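3-oxo-tetronate kinase (Salmonella typhimurium, PDB 3DQQ) probably catalyses the ATP-dependent phosphorylation of 3-oxo-tetronate to 3-oxo-tetronate 4-phosphate, as a member of the four-carbon acid sugar kinase family. Local coordinates at residues 124-129 with 198-203; 173-178 with 204-209. One frame throughout, in Å; residues are numbered along the deposited sequence.

Contact 1 (124-129 with 198-203); sequences TVYQGY and VLDALN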
loop_
_atom_site.group_PDB
_atom_site.type_symbol
_atom_site.label_atom_id
_atom_site.label_comp_id
_atom_site.label_asym_id
_atom_site.label_seq_id
_atom_site.Cartn_x
_atom_site.Cartn_y
_atom_site.Cartn_z
ATOM N N THR A 124 1.718 -3.790 26.263
ATOM C CA THR A 124 1.931 -3.940 27.678
ATOM C C THR A 124 3.240 -3.281 28.014
ATOM O O THR A 124 4.056 -3.064 27.151
ATOM C CB THR A 124 1.824 -5.441 28.101
ATOM O OG1 THR A 124 2.690 -6.230 27.302
ATOM C CG2 THR A 124 0.367 -5.980 27.919
ATOM N N VAL A 125 3.434 -2.946 29.267
ATOM C CA VAL A 125 4.655 -2.342 29.692
ATOM C C VAL A 125 5.147 -3.092 30.930
ATOM O O VAL A 125 4.400 -3.251 31.900
ATOM C CB VAL A 125 4.435 -0.828 30.030
ATOM C CG1 VAL A 125 5.678 -0.253 30.712
ATOM C CG2 VAL A 125 4.049 -0.080 28.772
ATOM N N TYR A 126 6.415 -3.521 30.910
ATOM C CA TYR A 126 7.024 -4.223 32.061
ATOM C C TYR A 126 8.410 -3.666 32.322
ATOM O O TYR A 126 9.199 -3.538 31.401
ATOM C CB TYR A 126 7.066 -5.731 31.815
ATOM C CG TYR A 126 7.664 -6.493 32.959
ATOM C CD1 TYR A 126 8.890 -7.149 32.840
ATOM C CD2 TYR A 126 7.029 -6.555 34.156
ATOM C CE1 TYR A 126 9.440 -7.825 33.883
ATOM C CE2 TYR A 126 7.583 -7.241 35.216
ATOM C CZ TYR A 126 8.782 -7.860 35.066
ATOM O OH TYR A 126 9.292 -8.506 36.147
ATOM N N GLN A 127 8.689 -3.311 33.568
ATOM C CA GLN A 127 9.907 -2.590 33.957
ATOM C C GLN A 127 10.219 -1.331 33.133
ATOM O O GLN A 127 11.389 -0.866 33.075
ATOM C CB GLN A 127 11.104 -3.509 33.921
ATOM C CG GLN A 127 10.933 -4.756 34.739
ATOM C CD GLN A 127 10.834 -4.515 36.214
ATOM O OE1 GLN A 127 11.401 -3.582 36.770
ATOM N NE2 GLN A 127 10.089 -5.364 36.861
ATOM N N GLY A 128 9.177 -0.778 32.512
ATOM C CA GLY A 128 9.341 0.393 31.672
ATOM C C GLY A 128 9.567 0.144 30.205
ATOM O O GLY A 128 9.654 1.098 29.428
ATOM N N TYR A 129 9.624 -1.121 29.819
ATOM C CA TYR A 129 9.819 -1.471 28.415
ATOM C C TYR A 129 8.463 -1.733 27.783
ATOM O O TYR A 129 7.597 -2.350 28.398
ATOM C CB TYR A 129 10.688 -2.720 28.273
ATOM C CG TYR A 129 12.113 -2.573 28.773
ATOM C CD1 TYR A 129 13.174 -2.385 27.891
ATOM C CD2 TYR A 129 12.401 -2.657 30.139
ATOM C CE1 TYR A 129 14.458 -2.285 28.347
ATOM C CE2 TYR A 129 13.697 -2.539 30.607
ATOM C CZ TYR A 129 14.714 -2.353 29.705
ATOM O OH TYR A 129 16.003 -2.261 30.191
ATOM N N VAL A 198 7.079 6.282 34.316
ATOM C CA VAL A 198 6.404 5.323 33.467
ATOM C C VAL A 198 5.749 4.305 34.368
ATOM O O VAL A 198 6.314 3.880 35.389
ATOM C CB VAL A 198 7.373 4.597 32.517
ATOM C CG1 VAL A 198 6.633 3.495 31.687
ATOM C CG2 VAL A 198 8.011 5.585 31.570
ATOM N N LEU A 199 4.543 3.912 33.995
ATOM C CA LEU A 199 3.731 2.975 34.792
ATOM C C LEU A 199 3.508 1.659 34.039
ATOM O O LEU A 199 3.057 1.660 32.887
ATOM C CB LEU A 199 2.379 3.623 35.075
ATOM C CG LEU A 199 2.208 4.495 36.313
ATOM C CD1 LEU A 199 3.446 5.300 36.542
ATOM C CD2 LEU A 199 0.917 5.350 36.160
ATOM N N ASP A 200 3.827 0.545 34.667
ATOM C CA ASP A 200 3.636 -0.741 34.033
ATOM C C ASP A 200 2.160 -1.134 33.950
ATOM O O ASP A 200 1.345 -0.682 34.729
ATOM C CB ASP A 200 4.378 -1.830 34.809
ATOM C CG ASP A 200 5.935 -1.794 34.611
ATOM O OD1 ASP A 200 6.497 -0.774 34.089
ATOM O OD2 ASP A 200 6.593 -2.808 35.026
ATOM N N ALA A 201 1.829 -1.979 32.985
ATOM C CA ALA A 201 0.539 -2.631 32.927
ATOM C C ALA A 201 0.655 -3.879 32.018
ATOM O O ALA A 201 1.104 -3.807 30.886
ATOM C CB ALA A 201 -0.506 -1.694 32.413
ATOM N N LEU A 202 0.275 -5.027 32.562
ATOM C CA LEU A 202 0.179 -6.265 31.818
ATOM C C LEU A 202 -1.271 -6.647 31.589
ATOM O O LEU A 202 -1.560 -7.553 30.818
ATOM C CB LEU A 202 0.867 -7.387 32.597
ATOM C CG LEU A 202 2.230 -7.030 33.239
ATOM C CD1 LEU A 202 2.841 -8.244 34.028
ATOM C CD2 LEU A 202 3.196 -6.441 32.163
ATOM N N ASN A 203 -2.193 -5.981 32.254
ATOM C CA ASN A 203 -3.581 -6.411 32.236
ATOM C C ASN A 203 -4.451 -5.296 32.755
ATOM O O ASN A 203 -3.974 -4.357 33.391
ATOM C CB ASN A 203 -3.764 -7.652 33.108
ATOM C CG ASN A 203 -3.317 -7.431 34.509
ATOM O OD1 ASN A 203 -3.708 -6.474 35.158
ATOM N ND2 ASN A 203 -2.507 -8.309 35.005
#
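The carboxylate of Asp200 reaches into the tight turn that follows strand 123-126 and meets two successive backbone N-H groups, one with each oxygen. OD2 accepts from Gln127 N at 2.6 Å, on the syn side but with the donor 32° out of the carboxylate plane; OD1 takes a weak bond from Gly128 N at 3.1 Å. Asp200 has CG placed beside its own backbone N (chi1 -74°), and this turns the carboxylate toward the N-H groups of the turn. The side chains of Val125 and Asp200 cross at about a right angle, and Val125 CG1 lies 3.5 Å from Asp200 OD1. The same methyl also meets Val198 CG1 at 4.0 Å, while Val198 CG1 lies against Gly128 CA as well. The ring of Tyr126 stands obliquely to the carboxylate, the two planes 49° apart, and its hydroxyl is bonded to Gln173. Leu202 CD2 comes alongside Tyr126 CB at 3.9 Å and rests near Val125 O. The backbones themselves are joined by one antiparallel hydrogen-bonded pair: Val125 N gives to Ala201 O at 3.0 Å, and Ala201 N returns to Val125 O, in the carbonyl plane and on a lone pair. Thr124 CB packs on Ala201 O next to this pair. Asp200 OD2 has a further donor in Ala172 N, so the carboxylate also ties in the start of helix 172-177. The turn from Tyr126 to Tyr129 is type I', with Gln127 and Gly128 both at positive phi, and closes a two-residue beta hairpin between strands 123-126 and 129-132. Its docking through a single bridge onto the chain leaving strand 196-199 joins a small antiparallel sheet to the parallel strands of the sugar-binding N-terminal domain.

Contact 2 (173-178 with 204-209); sequences QTLDEG and ERHLEI
Leu175 turns its side chain toward helix 204-209 and lies across His206 at about a right angle, Leu175 CB 3.9 Å from His206 CD2, and Leu175 CD2 close to His206 CB. The contact with the imidazole is oblique. Ile209 also points toward helix 173-177, and its CD1 comes to 3.5 Å from the backbone O of Leu175. The axes of the short helical segments approach to 9.7 Å with their directions at 66°, and the side chains of Leu175, His206 and Ile209 lie between them. His206 contributes polar contact too: with CG beside its backbone N (chi1 -77°), the ring presents NE2 edge-on to Asp176, donating to OD1 at 3.0 Å. Its other nitrogen, ND1, is bonded to Leu202 N just before the helix, and the two bonds fix the rotation of the ring. Asp176 OD1 is shared with Arg205, whose chain is bent at chi3 and brings NH1 to 2.7 Å from Asp176 OD1, with the N-H...O angle 166° and the oxygen in the guanidinium plane; NH2 adds a weak bond. NH1 and NE2 reach that oxygen from opposite faces of the carboxylate plane. One oxygen thus takes a salt bridge and a histidine bond together. Since ND1 faces a backbone N-H, it would act as acceptor, consistent with a neutral imidazole protonated at NE2, while the arginine would balance the aspartate charge.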
loop_
_atom_site.group_PDB
_atom_site.type_symbol
_atom_site.label_atom_id
_atom_site.label_comp_id
_atom_site.label_asym_id
_atom_site.label_seq_id
_atom_site.Cartn_x
_atom_site.Cartn_y
_atom_site.Cartn_z
ATOM N N GLN A 173 5.039 -5.274 39.742
ATOM C CA GLN A 173 5.042 -5.785 41.113
ATOM C C GLN A 173 4.579 -4.774 42.161
ATOM O O GLN A 173 3.963 -5.176 43.148
ATOM C CB GLN A 173 6.422 -6.305 41.478
ATOM C CG GLN A 173 6.749 -7.604 40.805
ATOM C CD GLN A 173 7.434 -7.473 39.453
ATOM O OE1 GLN A 173 7.670 -6.355 38.947
ATOM N NE2 GLN A 173 7.766 -8.638 38.845
ATOM N N THR A 174 4.873 -3.483 41.995
ATOM C CA THR A 174 4.384 -2.485 42.961
ATOM C C THR A 174 2.859 -2.317 42.852
ATOM O O THR A 174 2.138 -2.270 43.833
ATOM C CB THR A 174 5.038 -1.145 42.720
ATOM O OG1 THR A 174 6.454 -1.274 42.820
ATOM C CG2 THR A 174 4.546 -0.099 43.710
ATOM N N LEU A 175 2.377 -2.211 41.629
ATOM C CA LEU A 175 0.950 -2.149 41.380
ATOM C C LEU A 175 0.290 -3.337 42.065
ATOM O O LEU A 175 -0.770 -3.216 42.655
ATOM C CB LEU A 175 0.704 -2.195 39.869
ATOM C CG LEU A 175 0.530 -0.901 39.072
ATOM C CD1 LEU A 175 1.160 0.304 39.659
ATOM C CD2 LEU A 175 1.044 -1.122 37.687
ATOM N N ASP A 176 0.938 -4.491 41.984
ATOM C CA ASP A 176 0.420 -5.704 42.603
ATOM C C ASP A 176 0.409 -5.599 44.114
ATOM O O ASP A 176 -0.385 -6.239 44.764
ATOM C CB ASP A 176 1.220 -6.951 42.144
ATOM C CG ASP A 176 0.984 -7.303 40.633
ATOM O OD1 ASP A 176 -0.141 -6.994 40.136
ATOM O OD2 ASP A 176 1.918 -7.856 39.942
ATOM N N GLU A 177 1.281 -4.806 44.697
ATOM C CA GLU A 177 1.153 -4.518 46.114
ATOM C C GLU A 177 0.007 -3.557 46.433
ATOM O O GLU A 177 -0.388 -3.448 47.563
ATOM C CB GLU A 177 2.445 -3.937 46.674
ATOM C CG GLU A 177 3.499 -4.982 46.953
ATOM C CD GLU A 177 4.937 -4.404 47.137
ATOM O OE1 GLU A 177 5.114 -3.145 47.231
ATOM O OE2 GLU A 177 5.904 -5.243 47.175
ATOM N N GLY A 178 -0.503 -2.826 45.459
ATOM C CA GLY A 178 -1.648 -1.985 45.706
ATOM C C GLY A 178 -1.435 -0.479 45.778
ATOM O O GLY A 178 -0.313 0.057 45.566
ATOM N N GLU A 204 -5.746 -5.433 32.545
ATOM C CA GLU A 204 -6.642 -4.368 32.908
ATOM C C GLU A 204 -6.699 -4.076 34.420
ATOM O O GLU A 204 -6.901 -2.946 34.812
ATOM C CB GLU A 204 -8.001 -4.543 32.205
ATOM C CG GLU A 204 -9.165 -5.267 32.903
ATOM C CD GLU A 204 -10.478 -5.132 32.047
ATOM O OE1 GLU A 204 -11.602 -5.461 32.548
ATOM O OE2 GLU A 204 -10.346 -4.676 30.857
ATOM N N ARG A 205 -6.413 -5.047 35.263
ATOM C CA ARG A 205 -6.379 -4.755 36.688
ATOM C C ARG A 205 -5.316 -3.709 37.041
ATOM O O ARG A 205 -5.487 -2.892 37.943
ATOM C CB ARG A 205 -6.112 -6.032 37.456
ATOM C CG ARG A 205 -6.126 -5.891 38.944
ATOM C CD ARG A 205 -5.773 -7.278 39.618
ATOM N NE ARG A 205 -4.677 -8.016 38.913
ATOM C CZ ARG A 205 -3.354 -7.876 39.143
ATOM N NH1 ARG A 205 -2.887 -7.045 40.096
ATOM N NH2 ARG A 205 -2.489 -8.571 38.393
ATOM N N HIS A 206 -4.194 -3.759 36.354
ATOM C CA HIS A 206 -3.139 -2.814 36.595
ATOM C C HIS A 206 -3.588 -1.406 36.263
ATOM O O HIS A 206 -3.296 -0.452 37.002
ATOM C CB HIS A 206 -1.959 -3.158 35.720
ATOM C CG HIS A 206 -1.166 -4.323 36.213
ATOM N ND1 HIS A 206 -0.406 -5.109 35.377
ATOM C CD2 HIS A 206 -0.990 -4.817 37.460
ATOM C CE1 HIS A 206 0.208 -6.030 36.092
ATOM N NE2 HIS A 206 -0.133 -5.877 37.359
ATOM N N LEU A 207 -4.308 -1.282 35.153
ATOM C CA LEU A 207 -4.877 -0.009 34.771
ATOM C C LEU A 207 -5.913 0.487 35.756
ATOM O O LEU A 207 -5.969 1.694 36.042
ATOM C CB LEU A 207 -5.462 -0.078 33.385
ATOM C CG LEU A 207 -4.371 -0.269 32.310
ATOM C CD1 LEU A 207 -5.013 -0.492 30.950
ATOM C CD2 LEU A 207 -3.424 0.912 32.311
ATOM N N GLU A 208 -6.708 -0.414 36.316
ATOM C CA GLU A 208 -7.682 -0.025 37.314
ATOM C C GLU A 208 -6.984 0.502 38.550
ATOM O O GLU A 208 -7.425 1.477 39.145
ATOM C CB GLU A 208 -8.579 -1.179 37.685
ATOM C CG GLU A 208 -9.528 -1.647 36.570
ATOM C CD GLU A 208 -10.428 -2.846 36.996
ATOM O OE1 GLU A 208 -11.599 -2.918 36.549
ATOM O OE2 GLU A 208 -9.974 -3.714 37.800
ATOM N N ILE A 209 -5.879 -0.126 38.935
ATOM C CA ILE A 209 -5.119 0.344 40.094
ATOM C C ILE A 209 -4.535 1.736 39.814
ATOM O O ILE A 209 -4.518 2.603 40.677
ATOM C CB ILE A 209 -4.007 -0.656 40.456
ATOM C CG1 ILE A 209 -4.641 -1.965 40.930
ATOM C CG2 ILE A 209 -3.091 -0.099 41.540
ATOM C CD1 ILE A 209 -3.741 -3.219 40.817
#

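The two contacts lie side by side in the sugar-binding domain, their centres about 10 Å apart, and both use the chain that leaves strand 196-199 and runs into helix 204-214. Contact 1 is mostly buried and relies on backbone N-H groups meeting a carboxylate and the backbone just past strand 196-199; contact 2 is only partly buried, with an apolar layer between helices beside an exposed ion pair. Each employs an aspartate, but the one in 198-203 holds main chain, whereas that in 173-178 binds charged and aromatic side chains. They also touch directly: the side chain of Gln127 lies beside that of Gln173, and Ala201 packs on the His206 ring.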